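Local coordinates for protein 2''-aminoglycoside nucleotidyltransferase (Klebsiella pneumoniae, PDB 4WQK) that confers resistance to kanamycin, gentamicin, tobramycin and related aminoglycosides by magnesium-dependent adenylation of their 2''-hydroxyl group, at residues F134-E139 with V143-K148; V39-D44 with I150-L155. One frame throughout, in Å; residues are numbered along the deposited sequence.

Interaction 1 of 2, residues F134-E139 with V143-K148; sequences FYYADE and VDWPTK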
loop_
_atom_site.group_PDB
_atom_site.type_symbol
_atom_site.label_atom_id
_atom_site.label_comp_id
_atom_site.label_asym_id
_atom_site.label_seq_id
_atom_site.Cartn_x
_atom_site.Cartn_y
_atom_site.Cartn_z
ATOM N N PHE A 134 -3.067 -12.621 1.716
ATOM C CA PHE A 134 -3.511 -13.727 2.535
ATOM C C PHE A 134 -4.883 -13.441 3.155
ATOM O O PHE A 134 -5.742 -14.331 3.218
ATOM C CB PHE A 134 -2.486 -14.064 3.635
ATOM C CG PHE A 134 -1.130 -14.481 3.097
ATOM C CD1 PHE A 134 -0.984 -15.030 1.820
ATOM C CD2 PHE A 134 -0.006 -14.342 3.906
ATOM C CE1 PHE A 134 0.291 -15.419 1.355
ATOM C CE2 PHE A 134 1.266 -14.733 3.439
ATOM C CZ PHE A 134 1.392 -15.286 2.180
ATOM N N TYR A 135 -5.102 -12.196 3.588
ATOM C CA TYR A 135 -6.457 -11.845 4.049
ATOM C C TYR A 135 -7.481 -11.987 2.931
ATOM O O TYR A 135 -8.597 -12.486 3.158
ATOM C CB TYR A 135 -6.518 -10.422 4.581
ATOM C CG TYR A 135 -5.739 -10.140 5.835
ATOM C CD1 TYR A 135 -6.084 -10.746 7.047
ATOM C CD2 TYR A 135 -4.687 -9.262 5.806
ATOM C CE1 TYR A 135 -5.356 -10.444 8.219
ATOM C CE2 TYR A 135 -3.975 -8.948 6.938
ATOM C CZ TYR A 135 -4.291 -9.568 8.137
ATOM O OH TYR A 135 -3.561 -9.248 9.287
ATOM N N TYR A 136 -7.104 -11.538 1.736
ATOM C CA TYR A 136 -7.978 -11.622 0.579
ATOM C C TYR A 136 -8.338 -13.087 0.286
ATOM O O TYR A 136 -9.498 -13.397 -0.046
ATOM C CB TYR A 136 -7.289 -10.914 -0.608
ATOM C CG TYR A 136 -8.134 -10.838 -1.859
ATOM C CD1 TYR A 136 -9.479 -10.506 -1.793
ATOM C CD2 TYR A 136 -7.587 -11.103 -3.102
ATOM C CE1 TYR A 136 -10.252 -10.419 -2.946
ATOM C CE2 TYR A 136 -8.356 -11.034 -4.262
ATOM C CZ TYR A 136 -9.689 -10.699 -4.176
ATOM O OH TYR A 136 -10.474 -10.632 -5.314
ATOM N N ALA A 137 -7.388 -14.011 0.437
ATOM C CA ALA A 137 -7.670 -15.424 0.173
ATOM C C ALA A 137 -8.690 -16.007 1.161
ATOM O O ALA A 137 -9.439 -16.934 0.826
ATOM C CB ALA A 137 -6.391 -16.245 0.203
ATOM N N ASP A 138 -8.744 -15.484 2.385
ATOM C CA ASP A 138 -9.776 -15.961 3.320
ATOM C C ASP A 138 -11.164 -15.412 2.978
ATOM O O ASP A 138 -12.201 -16.019 3.294
ATOM C CB ASP A 138 -9.422 -15.599 4.758
ATOM C CG ASP A 138 -8.328 -16.475 5.320
ATOM O OD1 ASP A 138 -7.995 -17.488 4.673
ATOM O OD2 ASP A 138 -7.819 -16.168 6.416
ATOM N N GLU A 139 -11.173 -14.254 2.340
ATOM C CA GLU A 139 -12.391 -13.580 1.931
ATOM C C GLU A 139 -12.962 -14.194 0.635
ATOM O O GLU A 139 -14.106 -14.661 0.602
ATOM C CB GLU A 139 -12.089 -12.088 1.760
ATOM C CG GLU A 139 -13.174 -11.249 1.115
ATOM C CD GLU A 139 -12.685 -9.837 0.790
ATOM O OE1 GLU A 139 -11.638 -9.422 1.345
ATOM O OE2 GLU A 139 -13.339 -9.144 -0.026
ATOM N N VAL A 143 -9.227 -19.473 -6.223
ATOM C CA VAL A 143 -9.632 -19.972 -7.535
ATOM C C VAL A 143 -10.623 -19.018 -8.225
ATOM O O VAL A 143 -10.798 -19.049 -9.469
ATOM C CB VAL A 143 -10.243 -21.393 -7.419
ATOM C CG1 VAL A 143 -11.654 -21.336 -6.843
ATOM C CG2 VAL A 143 -10.210 -22.090 -8.772
ATOM N N ASP A 144 -11.286 -18.194 -7.420
ATOM C CA ASP A 144 -12.284 -17.248 -7.898
ATOM C C ASP A 144 -11.765 -15.810 -8.016
ATOM O O ASP A 144 -12.526 -14.907 -8.361
ATOM C CB ASP A 144 -13.507 -17.260 -6.978
ATOM C CG ASP A 144 -14.257 -18.568 -7.024
ATOM O OD1 ASP A 144 -14.272 -19.203 -8.111
ATOM O OD2 ASP A 144 -14.842 -18.954 -5.981
ATOM N N TRP A 145 -10.489 -15.583 -7.706
ATOM C CA TRP A 145 -9.910 -14.242 -7.830
ATOM C C TRP A 145 -9.908 -13.730 -9.269
ATOM O O TRP A 145 -9.600 -14.485 -10.186
ATOM C CB TRP A 145 -8.451 -14.216 -7.373
ATOM C CG TRP A 145 -8.209 -14.293 -5.908
ATOM C CD1 TRP A 145 -9.126 -14.482 -4.931
ATOM C CD2 TRP A 145 -6.933 -14.192 -5.271
ATOM N NE1 TRP A 145 -8.496 -14.509 -3.696
ATOM C CE2 TRP A 145 -7.149 -14.332 -3.890
ATOM C CE3 TRP A 145 -5.626 -14.008 -5.745
ATOM C CZ2 TRP A 145 -6.106 -14.270 -2.962
ATOM C CZ3 TRP A 145 -4.578 -13.951 -4.804
ATOM C CH2 TRP A 145 -4.834 -14.093 -3.449
ATOM N N PRO A 146 -10.214 -12.440 -9.464
ATOM C CA PRO A 146 -9.934 -11.804 -10.756
ATOM C C PRO A 146 -8.478 -12.029 -11.136
ATOM O O PRO A 146 -7.557 -11.950 -10.303
ATOM C CB PRO A 146 -10.229 -10.326 -10.489
ATOM C CG PRO A 146 -11.247 -10.361 -9.360
ATOM C CD PRO A 146 -10.796 -11.491 -8.499
ATOM N N THR A 147 -8.279 -12.342 -12.404
ATOM C CA THR A 147 -6.950 -12.630 -12.915
ATOM C C THR A 147 -5.949 -11.529 -12.626
ATOM O O THR A 147 -4.797 -11.842 -12.351
ATOM C CB THR A 147 -7.040 -12.905 -14.421
ATOM O OG1 THR A 147 -7.867 -14.053 -14.640
ATOM C CG2 THR A 147 -5.656 -13.143 -15.063
ATOM N N LYS A 148 -6.360 -10.257 -12.602
ATOM C CA LYS A 148 -5.382 -9.205 -12.306
ATOM C C LYS A 148 -4.780 -9.385 -10.900
ATOM O O LYS A 148 -3.614 -9.043 -10.677
ATOM C CB LYS A 148 -5.981 -7.794 -12.437
ATOM C CG LYS A 148 -7.050 -7.425 -11.410
ATOM C CD LYS A 148 -7.831 -6.171 -11.832
ATOM C CE LYS A 148 -9.154 -6.067 -11.091
ATOM N NZ LYS A 148 -9.902 -4.819 -11.461
#

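Interaction 2 of 2, residues V39-D44 with I150-L155; sequences VTRKHD and IESYRL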
loop_
_atom_site.group_PDB
_atom_site.type_symbol
_atom_site.label_atom_id
_atom_site.label_comp_id
_atom_site.label_asym_id
_atom_site.label_seq_id
_atom_site.Cartn_x
_atom_site.Cartn_y
_atom_site.Cartn_z
ATOM N N VAL A 39 5.610 0.116 -14.631
ATOM C CA VAL A 39 4.163 0.033 -14.603
ATOM C C VAL A 39 3.722 -1.258 -15.313
ATOM O O VAL A 39 4.028 -1.461 -16.506
ATOM C CB VAL A 39 3.518 1.272 -15.250
ATOM C CG1 VAL A 39 2.019 1.220 -15.063
ATOM C CG2 VAL A 39 4.071 2.540 -14.609
ATOM N N THR A 40 3.012 -2.143 -14.604
ATOM C CA THR A 40 2.690 -3.468 -15.159
ATOM C C THR A 40 1.230 -3.687 -15.546
ATOM O O THR A 40 0.904 -4.680 -16.209
ATOM C CB THR A 40 3.041 -4.598 -14.164
ATOM O OG1 THR A 40 2.152 -4.537 -13.039
ATOM C CG2 THR A 40 4.498 -4.497 -13.709
ATOM N N ARG A 41 0.363 -2.775 -15.132
ATOM C CA ARG A 41 -1.059 -2.875 -15.446
ATOM C C ARG A 41 -1.764 -1.592 -15.035
ATOM O O ARG A 41 -1.162 -0.704 -14.450
ATOM C CB ARG A 41 -1.715 -4.091 -14.764
ATOM C CG ARG A 41 -1.852 -4.025 -13.242
ATOM C CD ARG A 41 -2.738 -5.169 -12.768
ATOM N NE ARG A 41 -2.811 -5.330 -11.316
ATOM C CZ ARG A 41 -3.768 -4.807 -10.553
ATOM N NH1 ARG A 41 -4.712 -4.055 -11.099
ATOM N NH2 ARG A 41 -3.769 -5.014 -9.242
ATOM N N LYS A 42 -3.028 -1.484 -15.415
ATOM C CA LYS A 42 -3.867 -0.375 -14.994
ATOM C C LYS A 42 -4.357 -0.675 -13.578
ATOM O O LYS A 42 -4.780 -1.790 -13.277
ATOM C CB LYS A 42 -5.043 -0.179 -15.967
ATOM C CG LYS A 42 -5.910 1.035 -15.664
ATOM C CD LYS A 42 -5.154 2.337 -15.903
ATOM C CE LYS A 42 -5.783 3.513 -15.134
ATOM N NZ LYS A 42 -4.864 4.692 -15.072
ATOM N N HIS A 43 -4.303 0.332 -12.720
ATOM C CA HIS A 43 -4.689 0.200 -11.301
ATOM C C HIS A 43 -6.010 0.895 -11.020
ATOM O O HIS A 43 -6.218 2.028 -11.463
ATOM C CB HIS A 43 -3.592 0.779 -10.414
ATOM C CG HIS A 43 -2.283 0.089 -10.571
ATOM N ND1 HIS A 43 -2.056 -1.176 -10.069
ATOM C CD2 HIS A 43 -1.151 0.456 -11.217
ATOM C CE1 HIS A 43 -0.834 -1.555 -10.401
ATOM N NE2 HIS A 43 -0.258 -0.579 -11.075
ATOM N N ASP A 44 -6.901 0.225 -10.285
ATOM C CA ASP A 44 -8.223 0.768 -9.993
ATOM C C ASP A 44 -8.136 1.988 -9.079
ATOM O O ASP A 44 -9.003 2.866 -9.119
ATOM C CB ASP A 44 -9.120 -0.285 -9.315
ATOM C CG ASP A 44 -9.612 -1.367 -10.266
ATOM O OD1 ASP A 44 -9.486 -1.236 -11.511
ATOM O OD2 ASP A 44 -10.159 -2.360 -9.734
ATOM N N ILE A 150 -4.515 -12.358 -9.286
ATOM C CA ILE A 150 -3.707 -13.547 -9.381
ATOM C C ILE A 150 -2.346 -13.145 -9.962
ATOM O O ILE A 150 -1.300 -13.529 -9.434
ATOM C CB ILE A 150 -4.415 -14.587 -10.238
ATOM C CG1 ILE A 150 -5.714 -15.020 -9.553
ATOM C CG2 ILE A 150 -3.553 -15.826 -10.397
ATOM C CD1 ILE A 150 -5.476 -15.860 -8.344
ATOM N N GLU A 151 -2.351 -12.332 -11.006
ATOM C CA GLU A 151 -1.092 -11.951 -11.639
ATOM C C GLU A 151 -0.238 -11.067 -10.738
ATOM O O GLU A 151 0.993 -11.238 -10.703
ATOM C CB GLU A 151 -1.352 -11.243 -12.970
ATOM C CG GLU A 151 -1.960 -12.175 -13.996
ATOM C CD GLU A 151 -2.254 -11.507 -15.334
ATOM O OE1 GLU A 151 -2.306 -10.254 -15.387
ATOM O OE2 GLU A 151 -2.436 -12.243 -16.334
ATOM N N SER A 152 -0.850 -10.119 -10.031
ATOM C CA SER A 152 -0.072 -9.220 -9.180
ATOM C C SER A 152 0.514 -10.015 -8.009
ATOM O O SER A 152 1.679 -9.812 -7.627
ATOM C CB SER A 152 -0.922 -8.041 -8.678
ATOM O OG SER A 152 -1.014 -6.993 -9.637
ATOM N N TYR A 153 -0.273 -10.949 -7.456
ATOM C CA TYR A 153 0.233 -11.827 -6.401
ATOM C C TYR A 153 1.441 -12.622 -6.850
ATOM O O TYR A 153 2.461 -12.647 -6.140
ATOM C CB TYR A 153 -0.858 -12.790 -5.929
ATOM C CG TYR A 153 -0.425 -13.783 -4.866
ATOM C CD1 TYR A 153 -0.202 -13.370 -3.553
ATOM C CD2 TYR A 153 -0.209 -15.119 -5.170
ATOM C CE1 TYR A 153 0.193 -14.261 -2.564
ATOM C CE2 TYR A 153 0.202 -16.021 -4.172
ATOM C CZ TYR A 153 0.378 -15.588 -2.883
ATOM O OH TYR A 153 0.777 -16.487 -1.904
ATOM N N ARG A 154 1.348 -13.275 -8.013
ATOM C CA ARG A 154 2.466 -14.100 -8.445
ATOM C C ARG A 154 3.688 -13.244 -8.733
ATOM O O ARG A 154 4.788 -13.680 -8.452
ATOM C CB ARG A 154 2.129 -14.959 -9.658
ATOM C CG ARG A 154 1.306 -16.175 -9.312
ATOM C CD ARG A 154 1.171 -16.996 -10.588
ATOM N NE ARG A 154 -0.086 -17.778 -10.561
ATOM C CZ ARG A 154 -0.231 -19.083 -10.316
ATOM N NH1 ARG A 154 0.806 -19.862 -10.126
ATOM N NH2 ARG A 154 -1.436 -19.609 -10.308
ATOM N N LEU A 155 3.495 -12.026 -9.218
ATOM C CA LEU A 155 4.619 -11.108 -9.412
ATOM C C LEU A 155 5.314 -10.736 -8.098
ATOM O O LEU A 155 6.546 -10.768 -8.008
ATOM C CB LEU A 155 4.116 -9.872 -10.112
ATOM C CG LEU A 155 5.110 -8.824 -10.530
ATOM C CD1 LEU A 155 6.325 -9.503 -11.199
ATOM C CD2 LEU A 155 4.369 -7.920 -11.508
#

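Interaction 1 of 2, residues F134-E139 with V143-K148
Y136 lays one face of its phenol ring over the five-membered ring of the W145 indole, an offset stack with centroids 4.1 Å apart and planes turned 23° from parallel. The overlap runs along one side of the phenol: Y136 CD2 comes to 3.4 Å from W145 CE2, and Y136 CE2 sits 3.5 Å from W145 NE1. Since the two side chains enter from opposite ends and slide past each other, the indole advances beyond the phenol toward helix 126-139. Its benzo edge there reaches A137: W145 CZ2 lies 3.7 Å from A137 CB, and the backbone N of A137 stands near the indole plane, 3.6 Å from the same CZ2. At the far end of the phenol the hydroxyl passes the proline ring, with Y136 OH 3.3 Å from P146 CD. The tyrosine gets there because its CG is anti to the backbone N (chi1 -176°), which sends the ring out from the helix across the indole. W145 NE1, under the phenol face, is held by a hydrogen bond to the carbonyl of V140 in the connecting turn; this bond helps fix how the indole is rotated. H149 meets the Y136 ring nearly at right angles, and W145 also packs on I150, so the aromatic pair is tied to helix 147-160. P146 occupies the N-cap position of that helix. The arrangement is an offset aromatic stack that bridges the short connection between two consecutive helices of the C-terminal domain, joining the last turn of helix 126-139 to the residues leading into helix 147-160.

Interaction 2 of 2, residues V39-D44 with I150-L155
S152 OG accepts the N-H of R41 NE at 3.0 Å, a nearly straight bond (166°) with the oxygen lying in the guanidinium plane. R41 NH2 adds a weak second bond to the same oxygen at 3.4 Å, so two nitrogens along one edge of the arginine grip a single hydroxyl. An extended chain from CG to NE carries the group across from the loop to the helix. On the loop side, R41 NH1 makes a weak bond to the carbonyl O of K42, and H43 ND1 sits 4.0 Å above the centre of the guanidinium, probably limiting its tilt. Both R41 and S152 have a second conformer, so this grip describes one of the deposited states. Beside the polar pair, T40 and L155 reach toward each other tip to tip, with T40 CG2 4.1 Å from L155 CD2; the T40 hydroxyl is instead bonded to D33 of helix 28-36. S152 and L155 also touch that helix, at I32 and L36. The contact is a small interdomain bridge, joining the loop before the metal-binding strand 46-51 to helix 147-160, near the magnesium site of a nucleotidyltransferase fold.

In the fold
Both interactions use helix 147-160, interaction 1 at its N-terminal end and interaction 2 over the next turns, with centres about 13 Å apart. Along the chain, 39-44 comes first, then 134-139, 143-148 and 150-155, so the local turn of interaction 1 falls between the two halves of the long-range interaction 2. They also meet directly: K148 forms a salt bridge with D44 and packs on R41, and F134 packs on Y153. Interaction 1 lies wholly within the C-terminal domain, whereas interaction 2 crosses to the N-terminal domain. Helix 147-160 thus connects the C-terminal helices to the loop leading to D45 and D47, magnesium ligands in an enzyme that binds kanamycin between its domains.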